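Local coordinates for protein F-112 (Sulfolobus virus-like particle ssv1, PDB 2VQC), which probably binds DNA through a winged-helix fold and is essential for the function of a spindle-shaped Sulfolobus virus, at residues N48-L53 with R71-K76. Residues are numbered along the deposited sequence; the frame is centred on the assembly and turned at random.
Sequences NIQRAL and RKTTFK
The Phe-75 ring carries Leu-53 on one face and Gln-50 at its edge. Leu-53 CD2 sits 3.9 Å from the ring centroid of Phe-75, 14° off the normal, a CH-pi contact. A chi1 of -177° swings Leu-53 CG away from the backbone N and over the ring, where it packs 4.0 Å from Phe-75 CE1. In the ring plane, Gln-50 CG meets Phe-75 CZ at 3.9 Å, while the Gln-50 backbone O approaches the same CZ obliquely at 3.8 Å. Beyond CG the Gln-50 chain runs extended, bringing its amide, tilted 60° from the ring, up to the strand. There Gln-50 NE2 lies 4.1 Å from Thr-73 CB, and no direct hydrogen bond joins the two segments. Instead a water donates to Gln-50 OE1 (2.9 Å) and to Thr-73 O (2.6 Å), so the polar end of the glutamine is tied to the strand backbone beside the buried aromatic. Leu-24 of helix 13-27 and Val-66 of strand 64-68 also touch Phe-75, and strand 73-77 lies between 29-30 and 64-68 in the sheet. Helix 43-59 is thus packed against the antiparallel sheet whose hairpin, 64-68 with 73-77, forms the wing of this winged-helix fold.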
loop_
_atom_site.group_PDB
_atom_site.type_symbol
_atom_site.label_atom_id
_atom_site.label_comp_id
_atom_site.label_asym_id
_atom_site.label_seq_id
_atom_site.Cartn_x
_atom_site.Cartn_y
_atom_site.Cartn_z
ATOM N N ASN A 48 4.494 6.393 5.684
ATOM C CA ASN A 48 3.268 6.687 6.439
ATOM C C ASN A 48 2.049 6.133 5.715
ATOM O O ASN A 48 1.143 5.585 6.340
ATOM C CB ASN A 48 3.085 8.194 6.664
ATOM C CG ASN A 48 4.127 8.785 7.593
ATOM O OD1 ASN A 48 4.594 8.133 8.527
ATOM N ND2 ASN A 48 4.488 10.041 7.348
ATOM N N ILE A 49 2.039 6.279 4.394
ATOM C CA ILE A 49 0.950 5.763 3.563
ATOM C C ILE A 49 0.968 4.236 3.565
ATOM O O ILE A 49 -0.079 3.603 3.710
ATOM C CB ILE A 49 1.025 6.307 2.112
ATOM C CG1 ILE A 49 0.797 7.824 2.101
ATOM C CG2 ILE A 49 -0.006 5.612 1.217
ATOM C CD1 ILE A 49 1.126 8.504 0.771
ATOM N N GLN A 50 2.155 3.653 3.414
ATOM C CA GLN A 50 2.311 2.202 3.465
ATOM C C GLN A 50 1.786 1.621 4.777
ATOM O O GLN A 50 1.164 0.560 4.792
ATOM C CB GLN A 50 3.778 1.809 3.293
ATOM C CG GLN A 50 4.025 0.322 3.445
ATOM C CD GLN A 50 5.394 -0.095 2.974
ATOM O OE1 GLN A 50 5.646 -0.187 1.772
ATOM N NE2 GLN A 50 6.292 -0.363 3.918
ATOM N N ARG A 51 2.049 2.313 5.879
ATOM C CA ARG A 51 1.546 1.883 7.178
ATOM C C ARG A 51 0.010 1.885 7.217
ATOM O O ARG A 51 -0.600 0.958 7.753
ATOM C CB ARG A 51 2.120 2.762 8.289
ATOM C CG ARG A 51 1.863 2.222 9.667
ATOM C CD ARG A 51 2.839 2.784 10.682
ATOM N NE ARG A 51 2.670 4.222 10.905
ATOM C CZ ARG A 51 3.573 5.169 10.630
ATOM N NH1 ARG A 51 4.759 4.875 10.094
ATOM N NH2 ARG A 51 3.285 6.439 10.902
ATOM N N ALA A 52 -0.607 2.914 6.633
ATOM C CA ALA A 52 -2.073 2.991 6.563
ATOM C C ALA A 52 -2.643 1.963 5.574
ATOM O O ALA A 52 -3.719 1.404 5.801
ATOM C CB ALA A 52 -2.521 4.400 6.198
ATOM N N LEU A 53 -1.917 1.711 4.487
ATOM C CA LEU A 53 -2.308 0.689 3.509
ATOM C C LEU A 53 -2.322 -0.700 4.144
ATOM O O LEU A 53 -3.225 -1.493 3.887
ATOM C CB LEU A 53 -1.354 0.708 2.309
ATOM C CG LEU A 53 -1.633 -0.242 1.138
ATOM C CD1 LEU A 53 -3.077 -0.147 0.627
ATOM C CD2 LEU A 53 -0.655 0.056 0.015
ATOM N N ARG A 71 13.384 -9.055 1.985
ATOM C CA ARG A 71 13.673 -8.112 0.903
ATOM C C ARG A 71 12.855 -6.828 1.068
ATOM O O ARG A 71 13.426 -5.741 1.132
ATOM C CB ARG A 71 13.468 -8.742 -0.489
ATOM C CG ARG A 71 12.108 -9.389 -0.754
ATOM C CD ARG A 71 11.957 -9.810 -2.208
ATOM N NE ARG A 71 11.910 -8.659 -3.112
ATOM C CZ ARG A 71 11.654 -8.725 -4.419
ATOM N NH1 ARG A 71 11.411 -9.892 -5.011
ATOM N NH2 ARG A 71 11.639 -7.612 -5.142
ATOM N N LYS A 72 11.533 -6.960 1.182
ATOM C CA LYS A 72 10.639 -5.802 1.269
ATOM C C LYS A 72 9.174 -6.205 1.455
ATOM O O LYS A 72 8.759 -7.295 1.055
ATOM C CB LYS A 72 10.759 -4.926 0.014
ATOM C CG LYS A 72 10.318 -5.613 -1.270
ATOM C CD LYS A 72 11.069 -5.095 -2.484
ATOM C CE LYS A 72 10.938 -3.594 -2.657
ATOM N NZ LYS A 72 11.560 -3.177 -3.936
ATOM N N THR A 73 8.403 -5.300 2.057
ATOM C CA THR A 73 6.954 -5.455 2.183
ATOM C C THR A 73 6.293 -5.354 0.811
ATOM O O THR A 73 6.542 -4.407 0.056
ATOM C CB THR A 73 6.346 -4.371 3.102
ATOM O OG1 THR A 73 6.988 -4.407 4.385
ATOM C CG2 THR A 73 4.842 -4.578 3.276
ATOM N N THR A 74 5.455 -6.336 0.497
ATOM C CA THR A 74 4.754 -6.383 -0.780
ATOM C C THR A 74 3.287 -6.714 -0.543
ATOM O O THR A 74 2.968 -7.712 0.099
ATOM C CB THR A 74 5.364 -7.449 -1.720
ATOM O OG1 THR A 74 6.789 -7.286 -1.784
ATOM C CG2 THR A 74 4.774 -7.341 -3.126
ATOM N N PHE A 75 2.402 -5.871 -1.060
ATOM C CA PHE A 75 0.969 -6.100 -0.975
ATOM C C PHE A 75 0.535 -6.879 -2.205
ATOM O O PHE A 75 0.926 -6.549 -3.322
ATOM C CB PHE A 75 0.228 -4.767 -0.887
ATOM C CG PHE A 75 0.652 -3.930 0.281
ATOM C CD1 PHE A 75 0.021 -4.059 1.506
ATOM C CD2 PHE A 75 1.714 -3.038 0.167
ATOM C CE1 PHE A 75 0.426 -3.296 2.600
ATOM C CE2 PHE A 75 2.125 -2.273 1.254
ATOM C CZ PHE A 75 1.477 -2.405 2.473
ATOM N N LYS A 76 -0.260 -7.921 -1.994
ATOM C CA LYS A 76 -0.749 -8.753 -3.085
ATOM C C LYS A 76 -2.268 -8.856 -3.048
ATOM O O LYS A 76 -2.858 -9.111 -1.997
ATOM C CB LYS A 76 -0.128 -10.148 -3.014
ATOM C CG LYS A 76 -0.545 -11.061 -4.160
ATOM C CD LYS A 76 0.360 -12.272 -4.276
ATOM C CE LYS A 76 0.053 -13.071 -5.532
ATOM N NZ LYS A 76 1.082 -14.124 -5.789
HETATM O O HOH W 1 7.367 -1.953 0.191
#